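Side-chain contacts in beta-galactosidase (Bacillus circulans subsp. alkalophilus, PDB 3TTY), which hydrolyses terminal beta-D-galactosyl residues from beta-galactosides, working as a trimeric TIM-barrel glycoside hydrolase: residues A[427-432]-A[586-591]; A[291-296]-A[401-406]; A[4-9]-A[73-78]; A[338-343]-A[620-625]. All coordinates share one frame; numbering follows the deposited sequence.

Contact 1. Residues A[427-432]-A[586-591]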
loop_
_atom_site.group_PDB
_atom_site.type_symbol
_atom_site.label_atom_id
_atom_site.label_comp_id
_atom_site.label_asym_id
_atom_site.label_seq_id
_atom_site.Cartn_x
_atom_site.Cartn_y
_atom_site.Cartn_z
ATOM N N VAL A 427 0.611 12.278 -23.927
ATOM C CA VAL A 427 -0.185 13.251 -24.668
ATOM C C VAL A 427 0.212 14.669 -24.240
ATOM O O VAL A 427 0.384 15.556 -25.076
ATOM C CB VAL A 427 -1.716 13.036 -24.500
ATOM C CG1 VAL A 427 -2.488 14.212 -25.088
ATOM C CG2 VAL A 427 -2.168 11.743 -25.178
ATOM N N HIS A 428 0.385 14.865 -22.934
ATOM C CA HIS A 428 0.787 16.158 -22.393
ATOM C C HIS A 428 2.193 16.611 -22.824
ATOM O O HIS A 428 2.427 17.803 -23.006
ATOM C CB HIS A 428 0.661 16.172 -20.860
ATOM C CG HIS A 428 1.095 17.460 -20.229
ATOM N ND1 HIS A 428 2.173 17.549 -19.374
ATOM C CD2 HIS A 428 0.601 18.721 -20.341
ATOM C CE1 HIS A 428 2.326 18.802 -18.987
ATOM N NE2 HIS A 428 1.383 19.531 -19.561
ATOM N N LYS A 429 3.128 15.681 -22.986
ATOM C CA LYS A 429 4.477 16.072 -23.415
ATOM C C LYS A 429 4.405 16.806 -24.745
ATOM O O LYS A 429 5.159 17.752 -24.982
ATOM C CB LYS A 429 5.412 14.869 -23.534
ATOM C CG LYS A 429 5.820 14.263 -22.207
ATOM C CD LYS A 429 6.610 12.983 -22.415
ATOM C CE LYS A 429 7.103 12.442 -21.085
ATOM N NZ LYS A 429 7.598 11.063 -21.208
ATOM N N TYR A 430 3.492 16.371 -25.610
ATOM C CA TYR A 430 3.346 16.994 -26.922
ATOM C C TYR A 430 2.578 18.302 -26.808
ATOM O O TYR A 430 2.919 19.292 -27.459
ATOM C CB TYR A 430 2.681 16.036 -27.927
ATOM C CG TYR A 430 3.664 15.035 -28.503
ATOM C CD1 TYR A 430 4.354 15.301 -29.686
ATOM C CD2 TYR A 430 3.937 13.848 -27.844
ATOM C CE1 TYR A 430 5.281 14.398 -30.193
ATOM C CE2 TYR A 430 4.850 12.947 -28.345
ATOM C CZ TYR A 430 5.515 13.219 -29.520
ATOM O OH TYR A 430 6.428 12.304 -30.009
ATOM N N TYR A 431 1.544 18.310 -25.973
ATOM C CA TYR A 431 0.764 19.523 -25.762
ATOM C C TYR A 431 1.607 20.642 -25.124
ATOM O O TYR A 431 1.539 21.784 -25.547
ATOM C CB TYR A 431 -0.475 19.236 -24.920
ATOM C CG TYR A 431 -1.409 20.423 -24.813
ATOM C CD1 TYR A 431 -2.405 20.634 -25.763
ATOM C CD2 TYR A 431 -1.290 21.341 -23.769
ATOM C CE1 TYR A 431 -3.266 21.716 -25.669
ATOM C CE2 TYR A 431 -2.149 22.424 -23.669
ATOM C CZ TYR A 431 -3.127 22.609 -24.621
ATOM O OH TYR A 431 -3.971 23.683 -24.533
ATOM N N ASP A 432 2.392 20.284 -24.111
ATOM C CA ASP A 432 3.305 21.197 -23.430
ATOM C C ASP A 432 4.202 21.891 -24.447
ATOM O O ASP A 432 4.294 23.116 -24.477
ATOM C CB ASP A 432 4.165 20.398 -22.452
ATOM C CG ASP A 432 4.790 21.255 -21.364
ATOM O OD1 ASP A 432 4.127 22.195 -20.873
ATOM O OD2 ASP A 432 5.951 20.970 -20.982
ATOM N N ALA A 586 9.925 7.164 -32.451
ATOM C CA ALA A 586 10.025 5.789 -31.938
ATOM C C ALA A 586 10.307 5.662 -30.449
ATOM O O ALA A 586 10.406 4.557 -29.933
ATOM C CB ALA A 586 11.057 4.982 -32.741
ATOM N N SER A 587 10.447 6.785 -29.758
ATOM C CA SER A 587 10.669 6.751 -28.320
ATOM C C SER A 587 9.990 7.948 -27.675
ATOM O O SER A 587 9.389 8.775 -28.368
ATOM C CB SER A 587 12.167 6.746 -28.008
ATOM O OG SER A 587 12.414 6.399 -26.666
ATOM N N SER A 588 10.049 8.019 -26.354
ATOM C CA SER A 588 9.537 9.175 -25.632
ATOM C C SER A 588 10.694 10.127 -25.392
ATOM O O SER A 588 11.585 9.846 -24.570
ATOM C CB SER A 588 8.916 8.771 -24.297
ATOM O OG SER A 588 8.250 9.883 -23.716
ATOM N N PRO A 589 10.689 11.256 -26.110
ATOM C CA PRO A 589 11.842 12.156 -26.166
ATOM C C PRO A 589 11.774 13.270 -25.121
ATOM O O PRO A 589 10.674 13.636 -24.696
ATOM C CB PRO A 589 11.745 12.751 -27.583
ATOM C CG PRO A 589 10.375 12.291 -28.146
ATOM C CD PRO A 589 9.605 11.730 -26.981
ATOM N N ASP A 590 12.933 13.797 -24.722
ATOM C CA ASP A 590 12.980 14.927 -23.793
ATOM C C ASP A 590 12.357 16.187 -24.384
ATOM O O ASP A 590 12.010 16.232 -25.570
ATOM C CB ASP A 590 14.409 15.206 -23.304
ATOM C CG ASP A 590 15.329 15.731 -24.403
ATOM O OD1 ASP A 590 14.869 16.454 -25.317
ATOM O OD2 ASP A 590 16.538 15.426 -24.329
ATOM N N ALA A 591 12.226 17.207 -23.546
ATOM C CA ALA A 591 11.464 18.399 -23.882
ATOM C C ALA A 591 12.148 19.255 -24.937
ATOM O O ALA A 591 11.484 19.919 -25.741
ATOM C CB ALA A 591 11.185 19.227 -22.618
HETATM O O HOH W 1 10.517 11.943 -21.889
HETATM O O HOH W 2 6.834 10.021 -28.487
#
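Lys-429 reaches from helix 423-435 to strand 587-589, where its NZ donates a hydrogen bond of 2.8 Å to OG of Ser-588. CG of the lysine lies anti to its own carbonyl carbon (chi1 -71°), and the chain beyond it runs extended, bringing CD alongside the serine hydroxyl at 3.7 Å from OG before the ammonium arrives. Glu-426, on the same helix, binds both partners: its OE2 forms a salt bridge with Lys-429 NZ and its OE1 a hydrogen bond with Ser-588 OG, closing a small polar ring across the helix-strand seam.

Water extends the polar contact at two points. Water 1 accepts from Lys-429 NZ at 3.1 Å and donates a weak bond to the carbonyl O of Pro-589. Water 2 lies in the ring plane of Tyr-430, 2.8 Å from its OH, and donates to Ser-587 O.

Away from the polar atoms the contact is loose van der Waals packing: Tyr-430 OH comes to 4.4 Å from Pro-589 CG, and Leu-594 of helix 591-604 touches Lys-429, Tyr-430 and Pro-589 alike.

One direct bond and two water bridges supply the polar part of the contact. Glu-426 probably offsets the lysine charge and favours its ammonium form, while the strand contributes neutral groups, a hydroxyl directly and two carbonyl oxygens through water, to the charged and phenolic ends of the helix side chains.

Contact 2. Residues A[291-296]-A[401-406]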
loop_
_atom_site.group_PDB
_atom_site.type_symbol
_atom_site.label_atom_id
_atom_site.label_comp_id
_atom_site.label_asym_id
_atom_site.label_seq_id
_atom_site.Cartn_x
_atom_site.Cartn_y
_atom_site.Cartn_z
ATOM N N HIS A 291 -8.931 22.311 -20.002
ATOM C CA HIS A 291 -9.936 23.239 -20.505
ATOM C C HIS A 291 -10.066 22.991 -21.999
ATOM O O HIS A 291 -11.170 22.948 -22.553
ATOM C CB HIS A 291 -9.516 24.701 -20.309
ATOM C CG HIS A 291 -9.438 25.151 -18.880
ATOM N ND1 HIS A 291 -10.525 25.161 -18.035
ATOM C CD2 HIS A 291 -8.405 25.665 -18.167
ATOM C CE1 HIS A 291 -10.161 25.633 -16.856
ATOM N NE2 HIS A 291 -8.879 25.947 -16.912
ATOM N N ASN A 292 -8.911 22.862 -22.650
ATOM C CA ASN A 292 -8.849 22.626 -24.084
ATOM C C ASN A 292 -9.680 21.409 -24.474
ATOM O O ASN A 292 -10.526 21.480 -25.361
ATOM C CB ASN A 292 -7.398 22.431 -24.516
ATOM C CG ASN A 292 -7.179 22.722 -25.990
ATOM O OD1 ASN A 292 -7.953 22.286 -26.853
ATOM N ND2 ASN A 292 -6.118 23.462 -26.285
ATOM N N LEU A 293 -9.452 20.295 -23.787
ATOM C CA LEU A 293 -10.195 19.076 -24.061
ATOM C C LEU A 293 -11.689 19.301 -23.885
ATOM O O LEU A 293 -12.500 18.705 -24.584
ATOM C CB LEU A 293 -9.729 17.946 -23.137
ATOM C CG LEU A 293 -10.447 16.611 -23.311
ATOM C CD1 LEU A 293 -10.146 16.019 -24.695
ATOM C CD2 LEU A 293 -10.037 15.650 -22.221
ATOM N N MET A 294 -12.068 20.158 -22.946
ATOM C CA MET A 294 -13.488 20.353 -22.686
ATOM C C MET A 294 -14.125 21.104 -23.847
ATOM O O MET A 294 -15.301 20.909 -24.177
ATOM C CB MET A 294 -13.714 21.096 -21.367
ATOM C CG MET A 294 -13.262 20.352 -20.113
ATOM S SD MET A 294 -14.140 18.823 -19.762
ATOM C CE MET A 294 -13.074 17.624 -20.569
ATOM N N ARG A 295 -13.342 21.984 -24.449
ATOM C CA ARG A 295 -13.771 22.686 -25.644
ATOM C C ARG A 295 -13.914 21.688 -26.792
ATOM O O ARG A 295 -14.829 21.785 -27.610
ATOM C CB ARG A 295 -12.749 23.759 -26.007
ATOM C CG ARG A 295 -13.107 24.561 -27.223
ATOM C CD ARG A 295 -12.116 25.694 -27.415
ATOM N NE ARG A 295 -10.873 25.288 -28.066
ATOM C CZ ARG A 295 -9.659 25.392 -27.526
ATOM N NH1 ARG A 295 -9.503 25.862 -26.291
ATOM N NH2 ARG A 295 -8.593 25.025 -28.232
ATOM N N GLY A 296 -13.007 20.722 -26.840
ATOM C CA GLY A 296 -12.998 19.756 -27.927
ATOM C C GLY A 296 -14.139 18.758 -27.862
ATOM O O GLY A 296 -14.510 18.160 -28.873
ATOM N N VAL A 401 -4.266 17.913 -31.377
ATOM C CA VAL A 401 -3.748 16.749 -30.676
ATOM C C VAL A 401 -4.883 15.865 -30.150
ATOM O O VAL A 401 -5.808 16.323 -29.461
ATOM C CB VAL A 401 -2.745 17.118 -29.563
ATOM C CG1 VAL A 401 -3.096 18.445 -28.958
ATOM C CG2 VAL A 401 -2.675 16.015 -28.517
ATOM N N MET A 402 -4.793 14.594 -30.516
ATOM C CA MET A 402 -5.855 13.631 -30.319
ATOM C C MET A 402 -5.727 12.962 -28.969
ATOM O O MET A 402 -4.623 12.701 -28.492
ATOM C CB MET A 402 -5.791 12.553 -31.405
ATOM C CG MET A 402 -6.274 12.988 -32.767
ATOM S SD MET A 402 -5.995 11.700 -33.993
ATOM C CE MET A 402 -6.979 12.318 -35.351
ATOM N N TYR A 403 -6.878 12.683 -28.376
ATOM C CA TYR A 403 -6.976 11.992 -27.109
ATOM C C TYR A 403 -8.229 11.127 -27.225
ATOM O O TYR A 403 -9.220 11.543 -27.819
ATOM C CB TYR A 403 -7.117 13.004 -25.951
ATOM C CG TYR A 403 -7.561 12.356 -24.663
ATOM C CD1 TYR A 403 -6.676 11.587 -23.908
ATOM C CD2 TYR A 403 -8.868 12.476 -24.216
ATOM C CE1 TYR A 403 -7.079 10.970 -22.744
ATOM C CE2 TYR A 403 -9.282 11.861 -23.043
ATOM C CZ TYR A 403 -8.379 11.108 -22.316
ATOM O OH TYR A 403 -8.777 10.491 -21.159
ATOM N N ASP A 404 -8.198 9.930 -26.663
ATOM C CA ASP A 404 -9.348 9.037 -26.759
ATOM C C ASP A 404 -9.476 8.187 -25.515
ATOM O O ASP A 404 -8.492 7.589 -25.083
ATOM C CB ASP A 404 -9.207 8.115 -27.973
ATOM C CG ASP A 404 -10.430 7.236 -28.176
ATOM O OD1 ASP A 404 -10.379 6.051 -27.816
ATOM O OD2 ASP A 404 -11.454 7.739 -28.673
ATOM N N TRP A 405 -10.683 8.091 -24.961
ATOM C CA TRP A 405 -10.873 7.351 -23.707
ATOM C C TRP A 405 -10.744 5.838 -23.861
ATOM O O TRP A 405 -10.283 5.156 -22.930
ATOM C CB TRP A 405 -12.216 7.694 -23.027
ATOM C CG TRP A 405 -12.135 8.814 -22.041
ATOM C CD1 TRP A 405 -11.921 8.714 -20.696
ATOM C CD2 TRP A 405 -12.276 10.217 -22.321
ATOM N NE1 TRP A 405 -11.922 9.971 -20.117
ATOM C CE2 TRP A 405 -12.142 10.907 -21.093
ATOM C CE3 TRP A 405 -12.522 10.954 -23.488
ATOM C CZ2 TRP A 405 -12.228 12.302 -21.001
ATOM C CZ3 TRP A 405 -12.610 12.343 -23.393
ATOM C CH2 TRP A 405 -12.460 13.000 -22.161
ATOM N N GLU A 406 -11.158 5.309 -25.014
ATOM C CA GLU A 406 -11.153 3.856 -25.231
ATOM C C GLU A 406 -9.724 3.405 -25.443
ATOM O O GLU A 406 -9.292 2.375 -24.921
ATOM C CB GLU A 406 -12.042 3.454 -26.411
ATOM C CG GLU A 406 -13.537 3.674 -26.151
ATOM C CD GLU A 406 -14.442 3.173 -27.274
ATOM O OE1 GLU A 406 -14.052 3.272 -28.455
ATOM O OE2 GLU A 406 -15.555 2.680 -26.974
#
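Leu-293, midway along the segment 291-296 at the end of helix 284-296, carries this contact by setting its two methyl groups against Tyr-403 and Trp-405. Just before it, Asn-292 turns to other elements: its OD1 accepts from Met-443 N on strand 441-444, and its ND2 donates to Thr-441 O.

At Leu-293, CG stands anti to the backbone N (chi1 179°), directing the branched end at the chain that leaves strand 399-402. CD1 lies 3.8 Å from CD2 of Tyr-403, and the leucine crosses that side chain at about a right angle. The other methyl, CD2, meets Trp-405 from the opposing direction, 3.6 Å from CH2 at the six-membered end of the indole, and is also 3.9 Å from Tyr-403 CE2. One branch thus fits into the angle between two aromatic groups. Those groups brace each other: CE2 of Tyr-403 sits 3.2 Å above the indole plane, toward its rim. Their polar ends are held outside the apolar patch, Tyr-403 OH by Arg-408 NH1 and Trp-405 NE1 by the carbonyl O of Tyr-257.

Beyond the leucine, Arg-295 reaches the same strand 441-444, forming a salt bridge with Asp-442, and also donates to His-337 O.

The aromatic pair lies where strand 399-402 gives way to helix 405-413, with Asp-404 as N-cap. Its contact with helix 284-296 is a buried domain interface, joining an outer helix of the TIM barrel to the strand-to-helix connection of the trimerisation domain's mixed sheet.

Contact 3. Residues A[4-9]-A[73-78]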
loop_
_atom_site.group_PDB
_atom_site.type_symbol
_atom_site.label_atom_id
_atom_site.label_comp_id
_atom_site.label_asym_id
_atom_site.label_seq_id
_atom_site.Cartn_x
_atom_site.Cartn_y
_atom_site.Cartn_z
ATOM N N GLU A 4 -29.078 33.251 -24.311
ATOM C CA GLU A 4 -29.218 34.621 -24.795
ATOM C C GLU A 4 -29.753 35.596 -23.745
ATOM O O GLU A 4 -29.582 36.803 -23.872
ATOM C CB GLU A 4 -30.115 34.657 -26.034
ATOM C CG GLU A 4 -29.565 33.877 -27.228
ATOM C CD GLU A 4 -28.266 34.456 -27.784
ATOM O OE1 GLU A 4 -28.116 35.702 -27.794
ATOM O OE2 GLU A 4 -27.395 33.658 -28.216
ATOM N N LYS A 5 -30.410 35.091 -22.711
ATOM C CA LYS A 5 -31.022 36.015 -21.771
ATOM C C LYS A 5 -30.026 36.515 -20.718
ATOM O O LYS A 5 -30.368 37.309 -19.844
ATOM C CB LYS A 5 -32.282 35.408 -21.146
ATOM C CG LYS A 5 -32.062 34.120 -20.372
ATOM C CD LYS A 5 -33.309 33.740 -19.556
ATOM C CE LYS A 5 -34.440 33.282 -20.438
ATOM N NZ LYS A 5 -35.632 32.927 -19.627
ATOM N N PHE A 6 -28.777 36.079 -20.848
ATOM C CA PHE A 6 -27.757 36.280 -19.819
ATOM C C PHE A 6 -26.454 36.479 -20.572
ATOM O O PHE A 6 -25.621 35.577 -20.611
ATOM C CB PHE A 6 -27.714 35.023 -18.931
ATOM C CG PHE A 6 -26.889 35.153 -17.673
ATOM C CD1 PHE A 6 -26.170 36.305 -17.385
ATOM C CD2 PHE A 6 -26.829 34.089 -16.775
ATOM C CE1 PHE A 6 -25.412 36.396 -16.211
ATOM C CE2 PHE A 6 -26.072 34.166 -15.601
ATOM C CZ PHE A 6 -25.363 35.316 -15.318
ATOM N N PRO A 7 -26.282 37.670 -21.181
ATOM C CA PRO A 7 -25.258 37.944 -22.196
ATOM C C PRO A 7 -23.923 38.442 -21.647
ATOM O O PRO A 7 -23.405 39.457 -22.097
ATOM C CB PRO A 7 -25.917 39.023 -23.054
ATOM C CG PRO A 7 -26.720 39.829 -22.053
ATOM C CD PRO A 7 -27.127 38.856 -20.935
ATOM N N LYS A 8 -23.366 37.715 -20.691
ATOM C CA LYS A 8 -22.025 37.992 -20.191
ATOM C C LYS A 8 -21.393 36.683 -19.752
ATOM O O LYS A 8 -22.010 35.626 -19.842
ATOM C CB LYS A 8 -22.052 39.003 -19.019
ATOM C CG LYS A 8 -23.028 38.654 -17.880
ATOM C CD LYS A 8 -23.023 39.699 -16.764
ATOM C CE LYS A 8 -21.655 39.780 -16.045
ATOM N NZ LYS A 8 -21.406 38.620 -15.133
ATOM N N ILE A 9 -20.156 36.754 -19.285
ATOM C CA ILE A 9 -19.525 35.616 -18.636
ATOM C C ILE A 9 -20.163 35.472 -17.261
ATOM O O ILE A 9 -19.924 36.291 -16.378
ATOM C CB ILE A 9 -18.014 35.839 -18.511
ATOM C CG1 ILE A 9 -17.395 35.922 -19.914
ATOM C CG2 ILE A 9 -17.375 34.727 -17.692
ATOM C CD1 ILE A 9 -15.997 36.440 -19.947
ATOM N N ASN A 73 -32.419 39.653 -9.226
ATOM C CA ASN A 73 -32.145 39.376 -10.638
ATOM C C ASN A 73 -30.897 38.500 -10.832
ATOM O O ASN A 73 -30.174 38.622 -11.823
ATOM C CB ASN A 73 -32.061 40.676 -11.463
ATOM C CG ASN A 73 -32.083 40.420 -12.979
ATOM O OD1 ASN A 73 -31.299 41.008 -13.732
ATOM N ND2 ASN A 73 -32.976 39.530 -13.427
ATOM N N ILE A 74 -30.651 37.616 -9.870
ATOM C CA ILE A 74 -29.623 36.597 -10.019
ATOM C C ILE A 74 -30.216 35.413 -10.773
ATOM O O ILE A 74 -31.345 35.001 -10.503
ATOM C CB ILE A 74 -29.087 36.141 -8.656
ATOM C CG1 ILE A 74 -28.292 37.271 -8.003
ATOM C CG2 ILE A 74 -28.233 34.893 -8.798
ATOM C CD1 ILE A 74 -27.877 36.988 -6.569
ATOM N N TYR A 75 -29.462 34.893 -11.734
ATOM C CA TYR A 75 -29.925 33.801 -12.586
ATOM C C TYR A 75 -29.660 32.434 -11.976
ATOM O O TYR A 75 -28.750 32.278 -11.156
ATOM C CB TYR A 75 -29.277 33.898 -13.966
ATOM C CG TYR A 75 -29.781 35.090 -14.763
ATOM C CD1 TYR A 75 -31.066 35.094 -15.302
ATOM C CD2 TYR A 75 -28.975 36.211 -14.971
ATOM C CE1 TYR A 75 -31.537 36.182 -16.031
ATOM C CE2 TYR A 75 -29.433 37.307 -15.700
ATOM C CZ TYR A 75 -30.714 37.284 -16.225
ATOM O OH TYR A 75 -31.177 38.360 -16.945
ATOM N N LEU A 76 -30.446 31.445 -12.397
ATOM C CA LEU A 76 -30.441 30.136 -11.758
ATOM C C LEU A 76 -29.932 29.015 -12.660
ATOM O O LEU A 76 -30.445 28.789 -13.764
ATOM C CB LEU A 76 -31.832 29.805 -11.233
ATOM C CG LEU A 76 -32.357 30.904 -10.306
ATOM C CD1 LEU A 76 -33.849 30.771 -10.055
ATOM C CD2 LEU A 76 -31.585 30.908 -9.012
ATOM N N CYS A 77 -28.887 28.347 -12.186
ATOM C CA CYS A 77 -28.488 27.064 -12.725
ATOM C C CYS A 77 -29.119 26.011 -11.800
ATOM O O CYS A 77 -28.593 25.724 -10.726
ATOM C CB CYS A 77 -26.968 26.948 -12.749
ATOM S SG CYS A 77 -26.391 25.415 -13.477
ATOM N N LEU A 78 -30.265 25.468 -12.204
ATOM C CA LEU A 78 -31.057 24.624 -11.314
ATOM C C LEU A 78 -30.689 23.149 -11.452
ATOM O O LEU A 78 -30.799 22.576 -12.532
ATOM C CB LEU A 78 -32.562 24.831 -11.546
ATOM C CG LEU A 78 -33.511 24.028 -10.642
ATOM C CD1 LEU A 78 -33.269 24.317 -9.145
ATOM C CD2 LEU A 78 -34.960 24.281 -10.992
#
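Phe-6 and Tyr-75 meet ring against ring in neither a parallel nor a perpendicular pose: their planes are inclined at 33° and their centroids lie 4.3 Å apart. A single tyrosine carbon, CD2, stands 3.4 Å above the phenylalanine plane, over the ring centre, and so is nearly equidistant from all six of its ring carbons. The side chains slide past one another in opposite directions, bringing CE2 of Phe-6 back to 3.6 Å from CB of Tyr-75. In return, CB of Phe-6 lies over one face of the tyrosine ring, toward the rim. The phenylalanine CG is anti to its backbone N (chi1 -170°), while the tyrosine CG is anti to its carbonyl carbon (chi1 -69°); together these torsions bring the rings into overlap.

At the far end of the tyrosine, OH lies 3.2 Å from the carbonyl O of Lys-5. The lysine ammonium is engaged away from this pair, donating to Pro-140 O. Just past the phenylalanine, Pro-7 centres an inverse gamma turn that redirects the chain toward the first barrel strand.

Tyr-75 begins strand 75-79 of the TIM barrel, between strands 39-42 and 142-146, and also touches Val-143. Phe-6 stacks on Trp-10 of strand 10-14 and packs on Val-39 of strand 39-42, placing the N-terminal segment across the starting ends of these barrel strands.

Contact 4. Residues A[338-343]-A[620-625]; sequences GADTVM and AERVKN
Arg-622 presents its guanidinium edge to Asp-340 and lays one face over the backbone of Gly-338. The carboxylate and guanidinium planes are 25° apart. Asp-340 OD1 takes the main bond of the salt bridge from Arg-622 NH2, 2.8 Å long and fairly straight at 158°; this donor approaches on the syn side, though tilted from the carboxylate plane. NH1 makes a weaker second bond to the same oxygen at 3.2 Å.

NH1 of Arg-622 also donates to the carbonyl O of Ala-339 at 3.1 Å, from well above the carbonyl plane. Gly-338 CA sits 3.6 Å over the centre of the guanidinium. The bend at chi3 (70°) turns the otherwise extended arginine into this position, where the glycine, with positive phi, ends helix 326-336 in a Schellman motif.

Further bonds reach Val-335 O from NH1 and Ala-393 O from NH2, while Asp-340 OD2 accepts from Asp-392 N. The buried arginine is thus probably balanced in charge by one carboxylate and is gripped by several backbone oxygens, which probably keeps both groups ionised and fixes the guanidinium's rotation as strand 617-624 of the C-terminal domain meets the turn leading from helix 326-336 into the last strand of the barrel.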
loop_
_atom_site.group_PDB
_atom_site.type_symbol
_atom_site.label_atom_id
_atom_site.label_comp_id
_atom_site.label_asym_id
_atom_site.label_seq_id
_atom_site.Cartn_x
_atom_site.Cartn_y
_atom_site.Cartn_z
ATOM N N GLY A 338 -12.005 28.613 -23.822
ATOM C CA GLY A 338 -13.345 28.396 -24.337
ATOM C C GLY A 338 -14.457 28.557 -23.322
ATOM O O GLY A 338 -15.626 28.430 -23.659
ATOM N N ALA A 339 -14.107 28.840 -22.075
ATOM C CA ALA A 339 -15.118 28.985 -21.028
ATOM C C ALA A 339 -15.897 30.292 -21.169
ATOM O O ALA A 339 -15.306 31.357 -21.302
ATOM C CB ALA A 339 -14.470 28.893 -19.642
ATOM N N ASP A 340 -17.222 30.204 -21.145
ATOM C CA ASP A 340 -18.077 31.386 -21.232
ATOM C C ASP A 340 -18.805 31.642 -19.918
ATOM O O ASP A 340 -19.765 32.411 -19.859
ATOM C CB ASP A 340 -19.075 31.266 -22.390
ATOM C CG ASP A 340 -18.493 31.734 -23.716
ATOM O OD1 ASP A 340 -17.294 32.082 -23.739
ATOM O OD2 ASP A 340 -19.232 31.744 -24.730
ATOM N N THR A 341 -18.351 30.967 -18.872
ATOM C CA THR A 341 -18.783 31.267 -17.519
ATOM C C THR A 341 -17.582 31.074 -16.608
ATOM O O THR A 341 -16.668 30.308 -16.932
ATOM C CB THR A 341 -19.909 30.320 -17.036
ATOM O OG1 THR A 341 -19.368 29.020 -16.806
ATOM C CG2 THR A 341 -21.022 30.219 -18.048
ATOM N N VAL A 342 -17.559 31.780 -15.486
ATOM C CA VAL A 342 -16.681 31.377 -14.391
ATOM C C VAL A 342 -17.464 31.256 -13.086
ATOM O O VAL A 342 -17.976 32.235 -12.540
ATOM C CB VAL A 342 -15.371 32.229 -14.256
ATOM C CG1 VAL A 342 -15.141 33.105 -15.474
ATOM C CG2 VAL A 342 -15.356 33.015 -12.983
ATOM N N MET A 343 -17.574 30.023 -12.610
ATOM C CA MET A 343 -18.398 29.725 -11.457
ATOM C C MET A 343 -17.625 28.890 -10.441
ATOM O O MET A 343 -16.682 28.172 -10.797
ATOM C CB MET A 343 -19.682 29.050 -11.914
ATOM C CG MET A 343 -20.471 29.944 -12.847
ATOM S SD MET A 343 -21.706 29.141 -13.882
ATOM C CE MET A 343 -22.803 28.378 -12.680
ATOM N N ALA A 620 -2.968 32.404 -25.576
ATOM C CA ALA A 620 -3.953 31.608 -26.289
ATOM C C ALA A 620 -4.954 32.529 -26.961
ATOM O O ALA A 620 -5.142 33.666 -26.537
ATOM C CB ALA A 620 -4.654 30.647 -25.340
ATOM N N GLU A 621 -5.613 32.033 -28.002
ATOM C CA GLU A 621 -6.437 32.890 -28.830
ATOM C C GLU A 621 -7.861 32.382 -28.972
ATOM O O GLU A 621 -8.087 31.193 -29.185
ATOM C CB GLU A 621 -5.813 33.042 -30.226
ATOM C CG GLU A 621 -6.630 33.943 -31.167
ATOM C CD GLU A 621 -6.220 33.810 -32.635
ATOM O OE1 GLU A 621 -6.202 32.669 -33.145
ATOM O OE2 GLU A 621 -5.907 34.842 -33.276
ATOM N N ARG A 622 -8.814 33.297 -28.853
ATOM C CA ARG A 622 -10.183 33.043 -29.273
ATOM C C ARG A 622 -10.565 34.102 -30.303
ATOM O O ARG A 622 -10.159 35.259 -30.198
ATOM C CB ARG A 622 -11.146 33.067 -28.080
ATOM C CG ARG A 622 -10.932 31.947 -27.066
ATOM C CD ARG A 622 -11.884 32.063 -25.867
ATOM N NE ARG A 622 -13.270 31.770 -26.219
ATOM C CZ ARG A 622 -14.294 31.793 -25.370
ATOM N NH1 ARG A 622 -14.110 32.090 -24.092
ATOM N NH2 ARG A 622 -15.513 31.532 -25.806
ATOM N N VAL A 623 -11.356 33.699 -31.289
ATOM C CA VAL A 623 -11.701 34.554 -32.413
ATOM C C VAL A 623 -13.209 34.657 -32.572
ATOM O O VAL A 623 -13.921 33.658 -32.538
ATOM C CB VAL A 623 -11.099 34.002 -33.725
ATOM C CG1 VAL A 623 -11.618 34.782 -34.919
ATOM C CG2 VAL A 623 -9.573 34.025 -33.670
ATOM N N LYS A 624 -13.696 35.875 -32.742
ATOM C CA LYS A 624 -15.128 36.107 -32.873
ATOM C C LYS A 624 -15.343 36.988 -34.095
ATOM O O LYS A 624 -14.951 38.158 -34.108
ATOM C CB LYS A 624 -15.679 36.778 -31.612
ATOM C CG LYS A 624 -17.193 37.004 -31.606
ATOM C CD LYS A 624 -17.589 37.812 -30.371
ATOM C CE LYS A 624 -19.044 37.607 -29.991
ATOM N NZ LYS A 624 -19.292 38.128 -28.610
ATOM N N ASN A 625 -15.934 36.399 -35.129
ATOM C CA ASN A 625 -16.089 37.058 -36.426
ATOM C C ASN A 625 -14.766 37.545 -37.055
ATOM O O ASN A 625 -13.961 36.737 -37.540
ATOM C CB ASN A 625 -17.134 38.165 -36.318
ATOM C CG ASN A 625 -18.506 37.615 -35.964
ATOM O OD1 ASN A 625 -19.105 37.990 -34.949
ATOM N ND2 ASN A 625 -19.001 36.695 -36.793
#

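How the contacts relate
Contacts 3 and 4 both reach the TIM-barrel sheet, their centres about 17 Å apart, and meet where Ile-9 CG2 packs 3.5 Å from Val-342 CG1. Contact 4 ties that barrel to the C-terminal domain, whereas contact 2, about 17 Å away between centres, ties it to the trimerisation domain; Arg-295 lies against Gly-338 between them. Contact 1 is internal to the trimerisation domain and adjoins contact 2: Tyr-431 OH and Asn-292 ND2 are 2.8 Å apart, a probable hydrogen bond, and Val-427 packs on Val-401. Contacts 1 and 3 are farthest apart, about 41 Å between centres. None of the contacting residues belongs to the galactose pocket or the zinc site.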